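Side-chain contacts in putative polysaccharide deacetylase (Bdellovibrio bacteriovorus HD100, PDB 5JP6), which is a zinc-binding member of carbohydrate esterase family 4 that probably removes acetyl groups from peptidoglycan by hydrolysing amide bonds: residues R98-N101 with N102-L105; A115-D118 with E119-E123. The protein carries 1 engineered substitution. All coordinates share one frame; numbering follows the deposited sequence.

Interaction 1: R98-N101 with N102-L105; sequences RDEN and NRAL
Asp99 and Asn102 face each other across a single 3-10 turn, and their meeting illustrates how a short linker between two helices settles its polar groups locally. The main bond is backbone to backbone: Asn102 N donates to Asp99 O at 2.9 Å. One residue further on, Arg103 N bonds to Glu100 O at 3.1 Å, another i to i+3 bond. The Asp99 carboxylate is occupied within residues 98-101. With CG anti to the backbone N (chi1 -176°), the group swings forward along the chain, and OD1 accepts from Asn101 N at 2.8 Å, the donor standing 47° out of the carboxylate plane. Beside it, the Asn102 amide is held mainly by outside partners. Its ND2 passes 3.7 Å from Asp99 CB, the carboxylate and amide planes 54° apart, but donates to Glu96 O, while OD1 accepts from Arg61 on helix 53-66. Both ends of this buried amide are therefore satisfied, although neither caps the helix it precedes. Among the exposed residues, the bend in the Glu100 chain sets OE1 3.6 Å from Arg103 CB, alongside the aliphatic part of that residue; the guanidinium turns elsewhere, so the pair stays unbonded despite its opposite charges. A water completes the account: it donates to Asn101 O at 2.8 Å and accepts from Ala104 N, serving an amide in the first turn of the new helix. The whole arrangement is an Asx turn that begins at Asp99, where helix 94-98 ends, and overlaps a 3-10 turn leading into helix 103-106.

Interaction 2: A115-D118 with E119-E123; sequences AQVD and EHFDE
Val117 holds CG1 anti to its backbone N (chi1 166°), whereas Phe121 has CG anti to its carbonyl carbon (chi1 -75°), and these two settings lay the side chains next to each other, pointing the same way. The result is a classic i to i+4 apolar pair on one face of an alpha-helix, here helix 110-126, with Val117 CG1 3.7 Å from Phe121 CE2. Beneath it runs regular alpha-helical bonding; Phe121 N, for example, meets Val117 O at 3.0 Å. The same oxygen, Val117 O, also approaches Phe121 CD2 obliquely, at 3.4 Å. His120 adds a further wall: its CD2 stands 3.9 Å above the plane of the Phe121 ring, over the centre of one face. This buried face of the helix looks onto helix 339-354, where Arg339, Arg340 and Glu343 touch the phenylalanine and Arg340 donates to His120 NE2. Charge follows a different pattern. Asp118 and Asp122 are also four residues apart, yet both carboxylates have arginine partners: Asp118 OD1 forms salt bridges with Arg339 and Arg98, Asp122 OD1 with Arg125. Asp122 nevertheless lies folded back over the preceding turn, its CG beside its own backbone N and 3.1 Å from Asp118 O, the oxygen to which that N donates. On the exposed face, Gln116 and Glu119 run side by side with their amide and carboxylate planes nearly perpendicular, 82° apart. Gln116 OE1 and Glu119 OE1, both acceptors, are 3.7 Å apart without a bond; a water donates to the backbone oxygen Gln116 O, at 2.9 Å, and to Glu119 OE1, at 3.2 Å.

Both interactions are local, but they serve different places in the same helical part of the chain. Interaction 1 lies at the surface, in the linker between helices 94-98 and 103-106, and depends on polar bonds, with a single buried amide tied to helix 53-66. Interaction 2 is partly buried on the next helix, 110-126, and combines an apolar, aromatic face turned to helix 339-354 with an exposed face where a water joins a backbone carbonyl to a glutamate. Their centres lie about 20 Å apart, yet they touch where Arg98 NH2 meets Asp118 OD1 at 3.0 Å in a salt bridge, which fastens the end of helix 94-98 to helix 110-126. Both lie away from the zinc site.

Interaction 1: R98-N101 with N102-L105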
ATOM      1  N   ARG A  98      -5.162  14.410  -3.699  1.00 21.78           N
ATOM      2  CA  ARG A  98      -5.615  14.468  -2.296  1.00 21.55           C
ATOM      3  C   ARG A  98      -4.525  14.975  -1.335  1.00 23.23           C
ATOM      4  O   ARG A  98      -4.851  15.484  -0.246  1.00 27.13           O
ATOM      5  CB  ARG A  98      -6.119  13.103  -1.817  1.00 23.18           C
ATOM      6  CG  ARG A  98      -7.397  12.654  -2.497  1.00 23.94           C
ATOM      7  CD  ARG A  98      -7.949  11.375  -1.883  1.00 23.45           C
ATOM      8  NE  ARG A  98      -9.097  10.888  -2.603  1.00 24.79           N
ATOM      9  CZ  ARG A  98     -10.330  11.391  -2.517  1.00 23.85           C
ATOM     10  NH1 ARG A  98     -10.607  12.357  -1.635  1.00 27.29           N
ATOM     11  NH2 ARG A  98     -11.265  10.982  -3.339  1.00 27.06           N
ATOM     12  N   ASP A  99      -3.249  14.770  -1.713  1.00 22.16           N
ATOM     13  CA  ASP A  99      -2.121  15.089  -0.853  1.00 22.31           C
ATOM     14  C   ASP A  99      -2.060  16.571  -0.600  1.00 23.01           C
ATOM     15  O   ASP A  99      -1.805  17.332  -1.524  1.00 23.83           O
ATOM     16  CB  ASP A  99      -0.821  14.600  -1.483  1.00 23.06           C
ATOM     17  CG  ASP A  99       0.377  14.809  -0.623  1.00 25.96           C
ATOM     18  OD1 ASP A  99       0.341  15.549   0.403  1.00 28.74           O
ATOM     19  OD2 ASP A  99       1.385  14.136  -0.989  1.00 28.50           O
ATOM     20  N   GLU A 100      -2.283  16.982   0.655  1.00 26.55           N
ATOM     21  CA  GLU A 100      -2.236  18.428   1.008  1.00 27.84           C
ATOM     22  C   GLU A 100      -0.903  19.096   0.639  1.00 27.00           C
ATOM     23  O   GLU A 100      -0.880  20.296   0.478  1.00 29.70           O
ATOM     24  CB  GLU A 100      -2.601  18.680   2.469  1.00 35.49           C
ATOM     25  CG  GLU A 100      -4.099  18.549   2.801  1.00 46.40           C
ATOM     26  CD  GLU A 100      -5.044  19.526   2.060  1.00 51.41           C
ATOM     27  OE1 GLU A 100      -4.593  20.495   1.382  1.00 47.11           O
ATOM     28  OE2 GLU A 100      -6.284  19.306   2.155  1.00 53.94           O
ATOM     29  N   ASN A 101       0.207  18.356   0.516  1.00 25.62           N
ATOM     30  CA  ASN A 101       1.479  18.953   0.064  1.00 25.40           C
ATOM     31  C   ASN A 101       1.358  19.549  -1.337  1.00 23.75           C
ATOM     32  O   ASN A 101       2.100  20.471  -1.663  1.00 26.62           O
ATOM     33  CB  ASN A 101       2.632  17.981   0.126  1.00 27.66           C
ATOM     34  CG  ASN A 101       3.094  17.726   1.545  1.00 34.41           C
ATOM     35  OD1 ASN A 101       2.831  18.519   2.490  1.00 36.84           O
ATOM     36  ND2 ASN A 101       3.790  16.638   1.709  1.00 36.51           N
ATOM     37  N   ASN A 102       0.402  19.061  -2.115  1.00 25.07           N
ATOM     38  CA  ASN A 102       0.208  19.496  -3.501  1.00 22.32           C
ATOM     39  C   ASN A 102      -0.901  20.559  -3.652  1.00 24.60           C
ATOM     40  O   ASN A 102      -1.288  20.924  -4.772  1.00 24.98           O
ATOM     41  CB  ASN A 102      -0.135  18.286  -4.373  1.00 21.35           C
ATOM     42  CG  ASN A 102       1.012  17.336  -4.496  1.00 20.72           C
ATOM     43  OD1 ASN A 102       2.187  17.768  -4.546  1.00 22.91           O
ATOM     44  ND2 ASN A 102       0.710  16.053  -4.536  1.00 21.61           N
ATOM     45  N   ARG A 103      -1.361  21.071  -2.516  1.00 25.38           N
ATOM     46  CA  ARG A 103      -2.538  21.947  -2.465  1.00 27.61           C
ATOM     47  C   ARG A 103      -2.429  23.087  -3.470  1.00 25.91           C
ATOM     48  O   ARG A 103      -3.404  23.397  -4.194  1.00 27.32           O
ATOM     49  CB  ARG A 103      -2.756  22.500  -1.034  1.00 32.09           C
ATOM     50  CG  ARG A 103      -3.981  23.389  -0.915  1.00 45.64           C
ATOM     51  CD  ARG A 103      -3.918  24.377   0.243  1.00 53.94           C
ATOM     52  NE  ARG A 103      -2.750  25.277   0.169  1.00 64.33           N
ATOM     53  CZ  ARG A 103      -2.569  26.260  -0.727  1.00 58.23           C
ATOM     54  NH1 ARG A 103      -3.467  26.509  -1.693  1.00 51.89           N
ATOM     55  NH2 ARG A 103      -1.464  26.992  -0.664  1.00 59.62           N
ATOM     56  N   ALA A 104      -1.273  23.766  -3.504  1.00 26.17           N
ATOM     57  CA  ALA A 104      -1.149  24.948  -4.386  1.00 26.28           C
ATOM     58  C   ALA A 104      -1.133  24.595  -5.856  1.00 26.53           C
ATOM     59  O   ALA A 104      -1.530  25.397  -6.698  1.00 31.70           O
ATOM     60  CB  ALA A 104       0.072  25.759  -4.037  1.00 27.95           C
ATOM     61  N   LEU A 105      -0.647  23.405  -6.172  1.00 24.47           N
ATOM     62  CA  LEU A 105      -0.631  22.946  -7.563  1.00 24.06           C
ATOM     63  C   LEU A 105      -2.016  22.680  -8.126  1.00 25.87           C
ATOM     64  O   LEU A 105      -2.278  22.943  -9.308  1.00 27.85           O
ATOM     65  CB  LEU A 105       0.212  21.689  -7.715  1.00 25.89           C
ATOM     66  CG  LEU A 105       1.723  21.847  -7.599  1.00 26.55           C
ATOM     67  CD1 LEU A 105       2.432  20.508  -7.556  1.00 27.87           C
ATOM     68  CD2 LEU A 105       2.296  22.648  -8.729  1.00 34.07           C
TER
HETATM   69  O   HOH W   1       1.493  22.711  -3.259  1.00 43.84           O

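Interaction 2: A115-D118 with E119-E123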
ATOM      1  N   ALA A 115     -14.392  15.003  -7.781  1.00 26.22           N
ATOM      2  CA  ALA A 115     -15.759  14.624  -8.131  1.00 28.22           C
ATOM      3  C   ALA A 115     -15.724  13.549  -9.261  1.00 25.73           C
ATOM      4  O   ALA A 115     -16.507  12.604  -9.254  1.00 28.66           O
ATOM      5  CB  ALA A 115     -16.589  15.859  -8.531  1.00 29.62           C
ATOM      6  N   GLN A 116     -14.826  13.706 -10.244  1.00 27.58           N
ATOM      7  CA  GLN A 116     -14.699  12.754 -11.371  1.00 27.72           C
ATOM      8  C   GLN A 116     -14.269  11.397 -10.833  1.00 24.28           C
ATOM      9  O   GLN A 116     -14.831  10.375 -11.201  1.00 25.40           O
ATOM     10  CB  GLN A 116     -13.685  13.237 -12.445  1.00 32.34           C
ATOM     11  CG  GLN A 116     -14.183  14.318 -13.372  1.00 40.17           C
ATOM     12  CD  GLN A 116     -15.254  13.787 -14.294  1.00 48.03           C
ATOM     13  OE1 GLN A 116     -16.426  14.175 -14.183  1.00 64.76           O
ATOM     14  NE2 GLN A 116     -14.880  12.831 -15.180  1.00 53.23           N
ATOM     15  N   VAL A 117     -13.276  11.389  -9.935  1.00 23.41           N
ATOM     16  CA  VAL A 117     -12.798  10.135  -9.377  1.00 23.13           C
ATOM     17  C   VAL A 117     -13.852   9.469  -8.499  1.00 22.69           C
ATOM     18  O   VAL A 117     -14.091   8.250  -8.595  1.00 23.69           O
ATOM     19  CB  VAL A 117     -11.441  10.355  -8.636  1.00 27.81           C
ATOM     20  CG1 VAL A 117     -11.096   9.199  -7.788  1.00 34.10           C
ATOM     21  CG2 VAL A 117     -10.361  10.668  -9.676  1.00 28.79           C
ATOM     22  N   ASP A 118     -14.515  10.262  -7.663  1.00 23.97           N
ATOM     23  CA  ASP A 118     -15.537   9.719  -6.807  1.00 23.87           C
ATOM     24  C   ASP A 118     -16.718   9.142  -7.598  1.00 22.75           C
ATOM     25  O   ASP A 118     -17.269   8.098  -7.243  1.00 25.11           O
ATOM     26  CB  ASP A 118     -16.009  10.755  -5.796  1.00 23.35           C
ATOM     27  CG  ASP A 118     -14.957  11.114  -4.757  1.00 24.87           C
ATOM     28  OD1 ASP A 118     -13.897  10.451  -4.665  1.00 24.91           O
ATOM     29  OD2 ASP A 118     -15.189  12.110  -4.010  1.00 26.25           O
ATOM     30  N   GLU A 119     -17.095   9.806  -8.680  1.00 24.65           N
ATOM     31  CA  GLU A 119     -18.176   9.329  -9.559  1.00 25.96           C
ATOM     32  C   GLU A 119     -17.765   8.012 -10.247  1.00 25.79           C
ATOM     33  O   GLU A 119     -18.558   7.069 -10.361  1.00 25.64           O
ATOM     34  CB  GLU A 119     -18.521  10.393 -10.610  1.00 30.28           C
ATOM     35  CG  GLU A 119     -19.549   9.920 -11.602  1.00 33.69           C
ATOM     36  CD  GLU A 119     -19.943  11.012 -12.586  1.00 41.63           C
ATOM     37  OE1 GLU A 119     -19.101  11.860 -12.962  1.00 53.93           O
ATOM     38  OE2 GLU A 119     -21.100  11.017 -12.997  1.00 46.38           O
ATOM     39  N   HIS A 120     -16.483   7.917 -10.614  1.00 24.41           N
ATOM     40  CA  HIS A 120     -15.957   6.669 -11.194  1.00 24.99           C
ATOM     41  C   HIS A 120     -16.126   5.525 -10.184  1.00 23.20           C
ATOM     42  O   HIS A 120     -16.663   4.467 -10.519  1.00 23.59           O
ATOM     43  CB  HIS A 120     -14.490   6.819 -11.586  1.00 23.95           C
ATOM     44  CG  HIS A 120     -13.804   5.516 -11.826  1.00 22.63           C
ATOM     45  ND1 HIS A 120     -13.898   4.827 -13.013  1.00 26.48           N
ATOM     46  CD2 HIS A 120     -13.032   4.761 -11.017  1.00 24.60           C
ATOM     47  CE1 HIS A 120     -13.206   3.706 -12.931  1.00 26.69           C
ATOM     48  NE2 HIS A 120     -12.666   3.649 -11.731  1.00 24.74           N
ATOM     49  N   PHE A 121     -15.689   5.731  -8.937  1.00 22.26           N
ATOM     50  CA  PHE A 121     -15.828   4.642  -7.915  1.00 22.46           C
ATOM     51  C   PHE A 121     -17.283   4.385  -7.566  1.00 21.06           C
ATOM     52  O   PHE A 121     -17.605   3.256  -7.286  1.00 22.48           O
ATOM     53  CB  PHE A 121     -14.959   4.876  -6.702  1.00 22.09           C
ATOM     54  CG  PHE A 121     -13.484   4.599  -6.974  1.00 20.57           C
ATOM     55  CD1 PHE A 121     -12.964   3.327  -7.233  1.00 21.60           C
ATOM     56  CD2 PHE A 121     -12.636   5.677  -7.011  1.00 21.53           C
ATOM     57  CE1 PHE A 121     -11.611   3.160  -7.441  1.00 21.92           C
ATOM     58  CE2 PHE A 121     -11.305   5.514  -7.215  1.00 22.76           C
ATOM     59  CZ  PHE A 121     -10.796   4.256  -7.460  1.00 21.75           C
ATOM     60  N   ASP A 122     -18.162   5.383  -7.661  1.00 23.41           N
ATOM     61  CA  ASP A 122     -19.603   5.153  -7.501  1.00 24.52           C
ATOM     62  C   ASP A 122     -20.095   4.155  -8.544  1.00 26.85           C
ATOM     63  O   ASP A 122     -20.823   3.193  -8.250  1.00 28.66           O
ATOM     64  CB  ASP A 122     -20.388   6.446  -7.665  1.00 27.12           C
ATOM     65  CG  ASP A 122     -20.244   7.412  -6.487  1.00 27.83           C
ATOM     66  OD1 ASP A 122     -19.749   7.030  -5.393  1.00 28.63           O
ATOM     67  OD2 ASP A 122     -20.651   8.595  -6.667  1.00 31.87           O
ATOM     68  N   GLU A 123     -19.689   4.398  -9.779  1.00 24.23           N
ATOM     69  CA  GLU A 123     -20.125   3.550 -10.900  1.00 27.91           C
ATOM     70  C   GLU A 123     -19.586   2.133 -10.747  1.00 25.36           C
ATOM     71  O   GLU A 123     -20.305   1.134 -10.932  1.00 27.55           O
ATOM     72  CB  GLU A 123     -19.634   4.147 -12.214  1.00 28.78           C
ATOM     73  CG  GLU A 123     -20.311   5.430 -12.622  1.00 34.55           C
ATOM     74  CD  GLU A 123     -19.631   6.107 -13.804  1.00 39.58           C
ATOM     75  OE1 GLU A 123     -18.686   5.526 -14.369  1.00 43.12           O
ATOM     76  OE2 GLU A 123     -20.080   7.203 -14.212  1.00 44.06           O
TER
HETATM   77  O   HOH W   2     -16.516  10.071 -13.509  1.00 34.61           O